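Local coordinates for protein putative methylthioribose-1-phosphate isomerase (Archaeoglobus fulgidus, PDB 1T5O) that probably catalyses the interconversion of methylthioribose-1-phosphate and methylthioribulose-1-phosphate, a step in the methionine salvage pathway, at residues A[31-36]-A[81-86]; A[56-61]-A[116-121]; A[76-81]-A[100-105]; A[124-129]-A[160-165]. One frame throughout, in Å; residues are numbered along the deposited sequence.

Contact 1. Residues A[31-36]-A[81-86]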
loop_
_atom_site.group_PDB
_atom_site.type_symbol
_atom_site.label_atom_id
_atom_site.label_comp_id
_atom_site.label_asym_id
_atom_site.label_seq_id
_atom_site.Cartn_x
_atom_site.Cartn_y
_atom_site.Cartn_z
ATOM N N ASN A 31 23.546 1.177 -28.967
ATOM C CA ASN A 31 24.718 0.467 -28.461
ATOM C C ASN A 31 24.452 -0.358 -27.202
ATOM O O ASN A 31 23.436 -0.188 -26.524
ATOM C CB ASN A 31 25.897 1.432 -28.212
ATOM C CG ASN A 31 25.684 2.355 -27.016
ATOM O OD1 ASN A 31 25.442 1.901 -25.896
ATOM N ND2 ASN A 31 25.804 3.661 -27.251
ATOM N N VAL A 32 25.391 -1.250 -26.910
ATOM C CA VAL A 32 25.332 -2.146 -25.759
ATOM C C VAL A 32 25.021 -1.442 -24.450
ATOM O O VAL A 32 24.121 -1.843 -23.715
ATOM C CB VAL A 32 26.681 -2.870 -25.514
ATOM C CG1 VAL A 32 26.418 -4.258 -24.948
ATOM C CG2 VAL A 32 27.519 -2.910 -26.784
ATOM N N GLU A 33 25.806 -0.412 -24.153
ATOM C CA GLU A 33 25.659 0.340 -22.919
ATOM C C GLU A 33 24.274 0.946 -22.730
ATOM O O GLU A 33 23.740 0.930 -21.619
ATOM C CB GLU A 33 26.734 1.432 -22.842
ATOM C CG GLU A 33 28.163 0.889 -22.896
ATOM C CD GLU A 33 29.219 1.989 -22.939
ATOM O OE1 GLU A 33 29.150 2.856 -23.846
ATOM O OE2 GLU A 33 30.122 1.983 -22.067
ATOM N N GLU A 34 23.689 1.466 -23.803
ATOM C CA GLU A 34 22.366 2.070 -23.709
ATOM C C GLU A 34 21.307 1.062 -23.281
ATOM O O GLU A 34 20.480 1.337 -22.407
ATOM C CB GLU A 34 21.976 2.693 -25.044
ATOM C CG GLU A 34 22.943 3.769 -25.489
ATOM C CD GLU A 34 22.393 4.597 -26.625
ATOM O OE1 GLU A 34 21.888 4.006 -27.598
ATOM O OE2 GLU A 34 22.473 5.838 -26.544
ATOM N N LEU A 35 21.335 -0.108 -23.903
ATOM C CA LEU A 35 20.389 -1.153 -23.575
ATOM C C LEU A 35 20.608 -1.530 -22.122
ATOM O O LEU A 35 19.661 -1.629 -21.339
ATOM C CB LEU A 35 20.625 -2.366 -24.476
ATOM C CG LEU A 35 19.712 -3.583 -24.300
ATOM C CD1 LEU A 35 18.240 -3.203 -24.515
ATOM C CD2 LEU A 35 20.145 -4.662 -25.289
ATOM N N ALA A 36 21.870 -1.737 -21.759
ATOM C CA ALA A 36 22.193 -2.108 -20.392
ATOM C C ALA A 36 21.632 -1.099 -19.392
ATOM O O ALA A 36 21.078 -1.486 -18.362
ATOM C CB ALA A 36 23.707 -2.246 -20.217
ATOM N N ALA A 81 28.006 -10.289 -25.000
ATOM C CA ALA A 81 27.138 -11.241 -24.314
ATOM C C ALA A 81 27.491 -11.243 -22.831
ATOM O O ALA A 81 26.610 -11.231 -21.975
ATOM C CB ALA A 81 27.336 -12.629 -24.896
ATOM N N ASP A 82 28.793 -11.271 -22.546
ATOM C CA ASP A 82 29.326 -11.262 -21.180
ATOM C C ASP A 82 28.950 -9.968 -20.466
ATOM O O ASP A 82 28.519 -9.973 -19.309
ATOM C CB ASP A 82 30.858 -11.373 -21.204
ATOM C CG ASP A 82 31.344 -12.803 -21.378
ATOM O OD1 ASP A 82 30.521 -13.688 -21.706
ATOM O OD2 ASP A 82 32.562 -13.042 -21.195
ATOM N N PHE A 83 29.128 -8.854 -21.167
ATOM C CA PHE A 83 28.806 -7.561 -20.601
ATOM C C PHE A 83 27.320 -7.403 -20.293
ATOM O O PHE A 83 26.956 -6.938 -19.210
ATOM C CB PHE A 83 29.261 -6.450 -21.547
ATOM C CG PHE A 83 28.622 -5.124 -21.268
ATOM C CD1 PHE A 83 27.418 -4.777 -21.873
ATOM C CD2 PHE A 83 29.212 -4.228 -20.386
ATOM C CE1 PHE A 83 26.814 -3.562 -21.607
ATOM C CE2 PHE A 83 28.610 -3.005 -20.116
ATOM C CZ PHE A 83 27.410 -2.673 -20.727
ATOM N N LEU A 84 26.459 -7.779 -21.240
ATOM C CA LEU A 84 25.023 -7.631 -21.024
ATOM C C LEU A 84 24.474 -8.535 -19.937
ATOM O O LEU A 84 23.645 -8.103 -19.139
ATOM C CB LEU A 84 24.237 -7.861 -22.321
ATOM C CG LEU A 84 23.986 -6.605 -23.165
ATOM C CD1 LEU A 84 23.275 -6.976 -24.458
ATOM C CD2 LEU A 84 23.155 -5.616 -22.367
ATOM N N ALA A 85 24.929 -9.782 -19.893
ATOM C CA ALA A 85 24.446 -10.706 -18.878
ATOM C C ALA A 85 24.860 -10.235 -17.478
ATOM O O ALA A 85 24.138 -10.454 -16.500
ATOM C CB ALA A 85 24.968 -12.116 -19.153
ATOM N N SER A 86 26.011 -9.570 -17.397
ATOM C CA SER A 86 26.510 -9.065 -16.126
ATOM C C SER A 86 25.620 -7.950 -15.556
ATOM O O SER A 86 25.727 -7.612 -14.375
ATOM C CB SER A 86 27.958 -8.571 -16.270
ATOM O OG SER A 86 28.048 -7.344 -16.981
#

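Contact 2. Residues A[56-61]-A[116-121]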
loop_
_atom_site.group_PDB
_atom_site.type_symbol
_atom_site.label_atom_id
_atom_site.label_comp_id
_atom_site.label_asym_id
_atom_site.label_seq_id
_atom_site.Cartn_x
_atom_site.Cartn_y
_atom_site.Cartn_z
ATOM N N TYR A 56 18.115 -9.210 -28.737
ATOM C CA TYR A 56 18.302 -8.059 -29.615
ATOM C C TYR A 56 19.640 -7.422 -29.276
ATOM O O TYR A 56 20.257 -6.776 -30.125
ATOM C CB TYR A 56 17.187 -7.028 -29.433
ATOM C CG TYR A 56 15.882 -7.411 -30.095
ATOM C CD1 TYR A 56 15.840 -7.796 -31.439
ATOM C CD2 TYR A 56 14.682 -7.335 -29.399
ATOM C CE1 TYR A 56 14.622 -8.091 -32.071
ATOM C CE2 TYR A 56 13.464 -7.619 -30.012
ATOM C CZ TYR A 56 13.436 -7.994 -31.339
ATOM O OH TYR A 56 12.225 -8.270 -31.933
ATOM N N GLY A 57 20.077 -7.613 -28.028
ATOM C CA GLY A 57 21.348 -7.056 -27.598
ATOM C C GLY A 57 22.475 -7.573 -28.473
ATOM O O GLY A 57 23.331 -6.802 -28.904
ATOM N N ILE A 58 22.464 -8.883 -28.731
ATOM C CA ILE A 58 23.470 -9.548 -29.562
ATOM C C ILE A 58 23.360 -9.069 -31.013
ATOM O O ILE A 58 24.376 -8.864 -31.675
ATOM C CB ILE A 58 23.297 -11.102 -29.505
ATOM C CG1 ILE A 58 23.465 -11.600 -28.060
ATOM C CG2 ILE A 58 24.262 -11.795 -30.471
ATOM C CD1 ILE A 58 24.765 -11.160 -27.352
ATOM N N ALA A 59 22.132 -8.899 -31.512
ATOM C CA ALA A 59 21.942 -8.416 -32.879
ATOM C C ALA A 59 22.487 -6.991 -32.934
ATOM O O ALA A 59 23.104 -6.567 -33.918
ATOM C CB ALA A 59 20.470 -8.427 -33.249
ATOM N N LEU A 60 22.261 -6.255 -31.857
ATOM C CA LEU A 60 22.740 -4.889 -31.761
ATOM C C LEU A 60 24.270 -4.881 -31.721
ATOM O O LEU A 60 24.919 -4.198 -32.502
ATOM C CB LEU A 60 22.176 -4.221 -30.498
ATOM C CG LEU A 60 22.616 -2.781 -30.189
ATOM C CD1 LEU A 60 22.388 -1.882 -31.411
ATOM C CD2 LEU A 60 21.838 -2.259 -28.992
ATOM N N ALA A 61 24.846 -5.639 -30.806
ATOM C CA ALA A 61 26.299 -5.687 -30.679
ATOM C C ALA A 61 26.999 -6.035 -31.995
ATOM O O ALA A 61 28.117 -5.574 -32.252
ATOM C CB ALA A 61 26.686 -6.685 -29.613
ATOM N N GLU A 116 22.803 -11.268 -39.762
ATOM C CA GLU A 116 21.443 -11.722 -40.042
ATOM C C GLU A 116 20.988 -12.802 -39.065
ATOM O O GLU A 116 19.865 -12.758 -38.568
ATOM C CB GLU A 116 21.332 -12.258 -41.486
ATOM C CG GLU A 116 20.232 -13.342 -41.705
ATOM C CD GLU A 116 18.786 -12.854 -41.460
ATOM O OE1 GLU A 116 18.553 -12.028 -40.534
ATOM O OE2 GLU A 116 17.867 -13.324 -42.185
ATOM N N LEU A 117 21.848 -13.778 -38.797
ATOM C CA LEU A 117 21.470 -14.849 -37.888
ATOM C C LEU A 117 21.182 -14.343 -36.478
ATOM O O LEU A 117 20.281 -14.861 -35.804
ATOM C CB LEU A 117 22.555 -15.925 -37.829
ATOM C CG LEU A 117 22.689 -16.781 -39.083
ATOM C CD1 LEU A 117 23.724 -17.869 -38.854
ATOM C CD2 LEU A 117 21.335 -17.368 -39.436
ATOM N N ALA A 118 21.951 -13.350 -36.028
ATOM C CA ALA A 118 21.744 -12.797 -34.696
ATOM C C ALA A 118 20.352 -12.195 -34.647
ATOM O O ALA A 118 19.541 -12.581 -33.806
ATOM C CB ALA A 118 22.796 -11.723 -34.375
ATOM N N LEU A 119 20.078 -11.271 -35.568
ATOM C CA LEU A 119 18.787 -10.594 -35.641
ATOM C C LEU A 119 17.617 -11.549 -35.830
ATOM O O LEU A 119 16.554 -11.374 -35.226
ATOM C CB LEU A 119 18.776 -9.563 -36.785
ATOM C CG LEU A 119 17.452 -8.802 -36.996
ATOM C CD1 LEU A 119 16.938 -8.220 -35.666
ATOM C CD2 LEU A 119 17.656 -7.681 -38.027
ATOM N N ARG A 120 17.809 -12.551 -36.676
ATOM C CA ARG A 120 16.762 -13.520 -36.951
ATOM C C ARG A 120 16.363 -14.351 -35.708
ATOM O O ARG A 120 15.179 -14.613 -35.482
ATOM C CB ARG A 120 17.217 -14.434 -38.087
ATOM C CG ARG A 120 16.268 -15.551 -38.411
ATOM C CD ARG A 120 16.604 -16.146 -39.772
ATOM N NE ARG A 120 15.946 -17.430 -39.992
ATOM C CZ ARG A 120 16.091 -18.149 -41.103
ATOM N NH1 ARG A 120 16.866 -17.694 -42.084
ATOM N NH2 ARG A 120 15.479 -19.324 -41.229
ATOM N N GLU A 121 17.346 -14.761 -34.911
ATOM C CA GLU A 121 17.065 -15.530 -33.703
ATOM C C GLU A 121 16.316 -14.629 -32.704
ATOM O O GLU A 121 15.325 -15.035 -32.106
ATOM C CB GLU A 121 18.375 -16.039 -33.092
ATOM C CG GLU A 121 18.230 -16.851 -31.794
ATOM C CD GLU A 121 17.492 -18.176 -31.981
ATOM O OE1 GLU A 121 17.164 -18.524 -33.137
ATOM O OE2 GLU A 121 17.240 -18.881 -30.968
#

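Contact 3. Residues A[76-81]-A[100-105]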
loop_
_atom_site.group_PDB
_atom_site.type_symbol
_atom_site.label_atom_id
_atom_site.label_comp_id
_atom_site.label_asym_id
_atom_site.label_seq_id
_atom_site.Cartn_x
_atom_site.Cartn_y
_atom_site.Cartn_z
ATOM N N HIS A 76 33.885 -10.122 -30.480
ATOM C CA HIS A 76 33.146 -8.987 -29.929
ATOM C C HIS A 76 31.802 -9.441 -29.337
ATOM O O HIS A 76 31.406 -8.997 -28.258
ATOM C CB HIS A 76 32.896 -7.938 -31.021
ATOM C CG HIS A 76 32.052 -6.784 -30.572
ATOM N ND1 HIS A 76 32.496 -5.835 -29.674
ATOM C CD2 HIS A 76 30.783 -6.430 -30.894
ATOM C CE1 HIS A 76 31.541 -4.947 -29.462
ATOM N NE2 HIS A 76 30.492 -5.284 -30.190
ATOM N N LEU A 77 31.105 -10.326 -30.042
ATOM C CA LEU A 77 29.818 -10.803 -29.552
ATOM C C LEU A 77 29.943 -11.516 -28.204
ATOM O O LEU A 77 29.116 -11.315 -27.308
ATOM C CB LEU A 77 29.166 -11.729 -30.578
ATOM C CG LEU A 77 28.801 -11.065 -31.905
ATOM C CD1 LEU A 77 27.990 -12.033 -32.743
ATOM C CD2 LEU A 77 28.005 -9.784 -31.658
ATOM N N LYS A 78 30.973 -12.343 -28.048
ATOM C CA LYS A 78 31.157 -13.062 -26.794
ATOM C C LYS A 78 31.380 -12.060 -25.658
ATOM O O LYS A 78 30.925 -12.256 -24.526
ATOM C CB LYS A 78 32.341 -14.027 -26.914
ATOM C CG LYS A 78 32.115 -15.149 -27.925
ATOM C CD LYS A 78 33.349 -16.039 -28.088
ATOM C CE LYS A 78 33.100 -17.139 -29.108
ATOM N NZ LYS A 78 34.283 -18.034 -29.303
ATOM N N LYS A 79 32.065 -10.969 -25.980
ATOM C CA LYS A 79 32.342 -9.929 -25.001
ATOM C C LYS A 79 31.049 -9.192 -24.646
ATOM O O LYS A 79 30.754 -8.970 -23.467
ATOM C CB LYS A 79 33.382 -8.940 -25.549
ATOM C CG LYS A 79 34.812 -9.504 -25.686
ATOM C CD LYS A 79 35.834 -8.412 -26.115
ATOM C CE LYS A 79 35.518 -7.836 -27.502
ATOM N NZ LYS A 79 36.491 -6.801 -27.983
ATOM N N ALA A 80 30.282 -8.823 -25.671
ATOM C CA ALA A 80 29.018 -8.120 -25.473
ATOM C C ALA A 80 28.042 -8.995 -24.678
ATOM O O ALA A 80 27.346 -8.502 -23.788
ATOM C CB ALA A 80 28.413 -7.739 -26.825
ATOM N N ALA A 81 28.006 -10.289 -25.000
ATOM C CA ALA A 81 27.138 -11.241 -24.314
ATOM C C ALA A 81 27.491 -11.243 -22.831
ATOM O O ALA A 81 26.610 -11.231 -21.975
ATOM C CB ALA A 81 27.336 -12.629 -24.896
ATOM N N ARG A 100 20.994 -17.661 -26.527
ATOM C CA ARG A 100 20.358 -18.197 -27.723
ATOM C C ARG A 100 20.699 -17.412 -28.974
ATOM O O ARG A 100 20.860 -17.984 -30.058
ATOM C CB ARG A 100 18.852 -18.262 -27.539
ATOM C CG ARG A 100 18.434 -19.482 -26.755
ATOM C CD ARG A 100 17.302 -20.166 -27.475
ATOM N NE ARG A 100 16.055 -19.935 -26.781
ATOM C CZ ARG A 100 14.876 -20.383 -27.192
ATOM N NH1 ARG A 100 14.776 -21.085 -28.317
ATOM N NH2 ARG A 100 13.805 -20.145 -26.452
ATOM N N ALA A 101 20.823 -16.101 -28.813
ATOM C CA ALA A 101 21.151 -15.213 -29.915
ATOM C C ALA A 101 22.623 -15.388 -30.289
ATOM O O ALA A 101 22.964 -15.434 -31.469
ATOM C CB ALA A 101 20.855 -13.756 -29.521
ATOM N N LEU A 102 23.482 -15.501 -29.279
ATOM C CA LEU A 102 24.918 -15.678 -29.498
ATOM C C LEU A 102 25.193 -17.002 -30.194
ATOM O O LEU A 102 25.920 -17.059 -31.187
ATOM C CB LEU A 102 25.670 -15.658 -28.165
ATOM C CG LEU A 102 27.206 -15.763 -28.268
ATOM C CD1 LEU A 102 27.738 -14.588 -29.086
ATOM C CD2 LEU A 102 27.831 -15.768 -26.878
ATOM N N ASN A 103 24.613 -18.066 -29.645
ATOM C CA ASN A 103 24.759 -19.418 -30.174
ATOM C C ASN A 103 24.404 -19.424 -31.656
ATOM O O ASN A 103 25.107 -20.025 -32.464
ATOM C CB ASN A 103 23.843 -20.390 -29.384
ATOM C CG ASN A 103 23.912 -21.843 -29.890
ATOM O OD1 ASN A 103 22.988 -22.331 -30.558
ATOM N ND2 ASN A 103 24.999 -22.531 -29.572
ATOM N N ALA A 104 23.323 -18.744 -32.018
ATOM C CA ALA A 104 22.887 -18.706 -33.417
ATOM C C ALA A 104 23.789 -17.873 -34.323
ATOM O O ALA A 104 24.129 -18.284 -35.447
ATOM C CB ALA A 104 21.451 -18.179 -33.510
ATOM N N ALA A 105 24.157 -16.694 -33.842
ATOM C CA ALA A 105 24.990 -15.794 -34.628
ATOM C C ALA A 105 26.357 -16.412 -34.919
ATOM O O ALA A 105 26.846 -16.349 -36.043
ATOM C CB ALA A 105 25.153 -14.456 -33.892
#

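Contact 4. Residues A[124-129]-A[160-165]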
loop_
_atom_site.group_PDB
_atom_site.type_symbol
_atom_site.label_atom_id
_atom_site.label_comp_id
_atom_site.label_asym_id
_atom_site.label_seq_id
_atom_site.Cartn_x
_atom_site.Cartn_y
_atom_site.Cartn_z
ATOM N N LYS A 124 12.765 -14.159 -33.777
ATOM C CA LYS A 124 12.014 -15.394 -33.595
ATOM C C LYS A 124 11.619 -15.554 -32.121
ATOM O O LYS A 124 10.491 -15.935 -31.812
ATOM C CB LYS A 124 12.860 -16.590 -34.041
ATOM C CG LYS A 124 12.257 -17.967 -33.731
ATOM C CD LYS A 124 13.325 -19.037 -33.937
ATOM C CE LYS A 124 12.822 -20.458 -33.678
ATOM N NZ LYS A 124 13.989 -21.405 -33.739
ATOM N N LEU A 125 12.547 -15.259 -31.218
ATOM C CA LEU A 125 12.271 -15.373 -29.801
ATOM C C LEU A 125 11.178 -14.398 -29.372
ATOM O O LEU A 125 10.331 -14.747 -28.553
ATOM C CB LEU A 125 13.532 -15.122 -28.969
ATOM C CG LEU A 125 14.670 -16.139 -29.110
ATOM C CD1 LEU A 125 15.842 -15.703 -28.233
ATOM C CD2 LEU A 125 14.192 -17.533 -28.708
ATOM N N ALA A 126 11.193 -13.184 -29.924
ATOM C CA ALA A 126 10.181 -12.185 -29.568
ATOM C C ALA A 126 8.810 -12.615 -30.102
ATOM O O ALA A 126 7.801 -12.471 -29.424
ATOM C CB ALA A 126 10.558 -10.805 -30.122
ATOM N N GLU A 127 8.794 -13.152 -31.318
ATOM C CA GLU A 127 7.573 -13.620 -31.965
ATOM C C GLU A 127 6.967 -14.791 -31.185
ATOM O O GLU A 127 5.742 -14.919 -31.063
ATOM C CB GLU A 127 7.904 -14.090 -33.383
ATOM C CG GLU A 127 6.752 -14.713 -34.119
ATOM C CD GLU A 127 5.669 -13.707 -34.444
ATOM O OE1 GLU A 127 5.887 -12.491 -34.230
ATOM O OE2 GLU A 127 4.600 -14.133 -34.919
ATOM N N GLU A 128 7.836 -15.678 -30.709
ATOM C CA GLU A 128 7.381 -16.820 -29.931
ATOM C C GLU A 128 6.774 -16.369 -28.607
ATOM O O GLU A 128 5.830 -16.979 -28.132
ATOM C CB GLU A 128 8.534 -17.773 -29.682
ATOM C CG GLU A 128 9.050 -18.388 -30.970
ATOM C CD GLU A 128 10.179 -19.362 -30.712
ATOM O OE1 GLU A 128 10.967 -19.127 -29.771
ATOM O OE2 GLU A 128 10.272 -20.354 -31.463
ATOM N N ASP A 129 7.308 -15.303 -28.004
ATOM C CA ASP A 129 6.714 -14.825 -26.757
ATOM C C ASP A 129 5.300 -14.314 -27.034
ATOM O O ASP A 129 4.356 -14.553 -26.264
ATOM C CB ASP A 129 7.521 -13.694 -26.131
ATOM C CG ASP A 129 6.865 -13.179 -24.852
ATOM O OD1 ASP A 129 6.607 -11.948 -24.744
ATOM O OD2 ASP A 129 6.594 -14.028 -23.958
ATOM N N ALA A 160 5.284 -5.840 -19.769
ATOM C CA ALA A 160 6.145 -6.839 -19.136
ATOM C C ALA A 160 6.530 -7.991 -20.085
ATOM O O ALA A 160 7.371 -8.845 -19.756
ATOM C CB ALA A 160 5.441 -7.397 -17.900
ATOM N N THR A 161 5.893 -8.039 -21.248
ATOM C CA THR A 161 6.204 -9.070 -22.216
ATOM C C THR A 161 6.500 -8.334 -23.510
ATOM O O THR A 161 6.594 -7.106 -23.494
ATOM C CB THR A 161 5.020 -10.041 -22.380
ATOM O OG1 THR A 161 3.846 -9.316 -22.762
ATOM C CG2 THR A 161 4.750 -10.759 -21.069
ATOM N N VAL A 162 6.664 -9.052 -24.617
ATOM C CA VAL A 162 6.907 -8.384 -25.904
ATOM C C VAL A 162 5.575 -7.769 -26.326
ATOM O O VAL A 162 5.520 -6.625 -26.813
ATOM C CB VAL A 162 7.404 -9.373 -26.984
ATOM C CG1 VAL A 162 7.395 -8.706 -28.344
ATOM C CG2 VAL A 162 8.827 -9.833 -26.654
ATOM N N ASP A 163 4.500 -8.533 -26.122
ATOM C CA ASP A 163 3.150 -8.067 -26.415
ATOM C C ASP A 163 2.066 -8.987 -25.794
ATOM O O ASP A 163 2.340 -10.129 -25.404
ATOM C CB ASP A 163 2.948 -7.958 -27.938
ATOM C CG ASP A 163 1.867 -6.942 -28.324
ATOM O OD1 ASP A 163 1.374 -6.209 -27.438
ATOM O OD2 ASP A 163 1.521 -6.868 -29.532
ATOM N N TRP A 164 0.848 -8.458 -25.717
ATOM C CA TRP A 164 -0.345 -9.150 -25.211
ATOM C C TRP A 164 -0.426 -9.309 -23.697
ATOM O O TRP A 164 -1.445 -8.974 -23.084
ATOM C CB TRP A 164 -0.495 -10.526 -25.875
ATOM C CG TRP A 164 -1.934 -10.993 -25.893
ATOM C CD1 TRP A 164 -2.493 -11.997 -25.141
ATOM C CD2 TRP A 164 -2.996 -10.467 -26.712
ATOM N NE1 TRP A 164 -3.829 -12.126 -25.447
ATOM C CE2 TRP A 164 -4.158 -11.199 -26.410
ATOM C CE3 TRP A 164 -3.065 -9.446 -27.681
ATOM C CZ2 TRP A 164 -5.386 -10.947 -27.043
ATOM C CZ3 TRP A 164 -4.285 -9.193 -28.308
ATOM C CH2 TRP A 164 -5.428 -9.944 -27.985
ATOM N N GLY A 165 0.649 -9.829 -23.112
ATOM C CA GLY A 165 0.714 -10.023 -21.677
ATOM C C GLY A 165 0.335 -11.414 -21.188
ATOM O O GLY A 165 -0.151 -12.242 -21.950
#

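Contact 1. Residues A[31-36]-A[81-86]
Phe83 meets Val32 through ring atoms CD1 and CE1, with Val32 CG1 coming within 3.3 Å of CD1. This joins two nearly parallel helices of the helical bundle of the N-terminal part: the short axes of 32-36 and 81-85 run 20° apart with a closest approach of 10.2 Å, a spacing bridged by side chains rather than by backbones. Phe83 sends CG anti to its own backbone N (chi1 163°), which carries the ring across the gap. There CE1 also meets Ala36 CB at 3.6 Å, and CZ ends near the CA of Glu33. Leu84 fills the layer beside the ring with both branches in use. Its CD1 lies 4.0 Å from Leu35 CD2, the two leucines crossing at about a right angle, while CD2 turns to Ala36 CB and CG packs against Val32 CG1. Putting an alanine at Phe83 would probably strip Val32 CG1 and Ala36 CB of their shared partner and open a gap between the helices, with Leu84 left as the main bridge. Leu84 also rests on Ile98 of helix 92-105. Helix 32-40 itself begins at an N-cap, where Asn31 OD1 accepts from Glu34 N at 2.8 Å.

Contact 2. Residues A[56-61]-A[116-121]
Ala59 and Ala118 pack with each methyl set against the other helix's backbone, and Leu119 completes the trio that buries most of this contact. Ala59 CB stands 3.6 Å from Leu119 CA and nearly as close to Leu119 N; in return Ala118 CB comes to 3.7 Å from Ala59 CA. The exchange is reciprocal, methyl on main chain in both directions, and is consistent with the axis separation of 7.9 Å between the short segments. The CA atoms of Ala59 and Leu119 are 4.7 Å apart, direct evidence of how closely the two backbones approach.

Leu119 contributes differently. Its CB lies against Ala59 CB, while further out its CD1 reaches the edge of the Tyr56 ring, 4.3 Å from CE1 and near the ring plane. Tyr56 starts out pointing away from the partner helix, yet its ring swings back alongside it. At the other flank Ile58 CG2 touches Ala118 CB at 4.2 Å. Beyond the pair, Trp8 of strand 6-8 packs on both Tyr56 and Leu119, and Ala105 of helix 92-105 backs Ala118. The N-to-C directions differ by 159°, and such alanine-lined, tightly spaced antiparallel pairing is characteristic of close helix packing within an alpha-helical bundle.

Contact 3. Residues A[76-81]-A[100-105]
Leu77 O accepts from Ala81 N at 2.8 Å, and this backbone bond fixes, one helical turn apart, the two residues that receive Leu102 from the neighbouring helix. The contact itself is apolar. Leu102 has more area buried by the contact than any other residue and uses both of its branches: CD1 presses on Leu77 CB at 3.5 Å, while CD2 settles 3.7 Å from Ala81 CB. A chi1 of -177° swings its CG to the side opposite the backbone N and extends the forked end into the space between the helices, although CB does not aim straight at the partner. Between the two footholds CD1 also passes near the backbone N of Lys78, at 4.1 Å. Lys78 adds the aliphatic start of its side chain, with CG 4.5 Å from Leu102 CD2, and then carries its extended chain away to solvent.

Leu77 returns the contact one turn further along helix 92-105. Its CG is anti to the carbonyl carbon, and its CD1 meets Ala105 CB at 3.9 Å. Leucine thus faces alanine in both directions, across axes whose closest approach is 10.5 Å, wide enough for a leucine side chain to lie between them.

The two segments run at 176° to each other and belong to successive helices, a helical hairpin. Helix 111-141 closes one side, with Val114 on Leu77 and Ala118 on Ala105. Helix 47-61 supports another through Ile58, which touches both Ala81 and Ala101, and through Ala61, which packs on Leu77 and Ala80.

Contact 4. Residues A[124-129]-A[160-165]
Asp129 and Val162 supply the polar link: Val162 N donates to Asp129 OD1 over 2.9 Å, almost straight at 172°, and meets the oxygen nearly along its C-O axis. In Asp129 a chi1 of 178° turns CG opposite the backbone N, which projects the carboxylate from the helix toward the loop. Its other oxygen, OD2, forms a salt bridge with Arg132, so the two oxygens have separate tasks and the carboxylate is restrained from turning.

Van der Waals contacts surround that bond. Thr161 CB stands 3.4 Å from Asp129 OD1, the two side chains crossing at about a right angle, and Val162 CG2 lies 3.6 Å from the same oxygen. The Thr161 hydroxyl looks elsewhere, to the carbonyl of Gly157.

The apolar part belongs to Val162 and Ala126. Val162 CG2 touches Ala126 CB at 4.0 Å, and CG1 rests beside Ala126 O, so the isopropyl group straddles the helix surface one turn before Asp129.

Residues 160-165 lie in the loop that follows strand 149-152 of the central, largely parallel sheet, consistent with a Rossmann-like domain. The side chain of Thr161 is about 6 Å from Gly46, a predicted substrate-binding residue. A leucine in place of Asp129 would probably leave Val162 N without this acceptor and Arg132 without this carboxylate, weakening the tie between helix and loop.

The chemistry implies a directional tie in buried surroundings: one carboxylate accepts a backbone N-H through OD1 and pairs with an arginine through OD2, which would be expected to favour its ionised form and to fix irregular chain against a helix.

Contacts 1, 2 and 3 belong to one helical bundle and hold by apolar packing, whereas contact 4, nearer the chain's centre, ties helix to loop with a hydrogen bond. Contacts 1 and 3 share helix 70-85 and Ala81, which turns from helix 32-40 toward helix 92-105. Contact 2 is the most buried of the three helix pairs, though Leu119 is partly exposed, and its helices are the most closely spaced; contacts 1 and 3 run out to exposed Glu33 and Lys78. Both segments of contact 3 fall between those of contact 2 along the chain. Helix 111-141 serves contacts 2 and 4, joined by Tyr56 OH 3.5 Å from Ala126 CB, leading toward the parallel sheet.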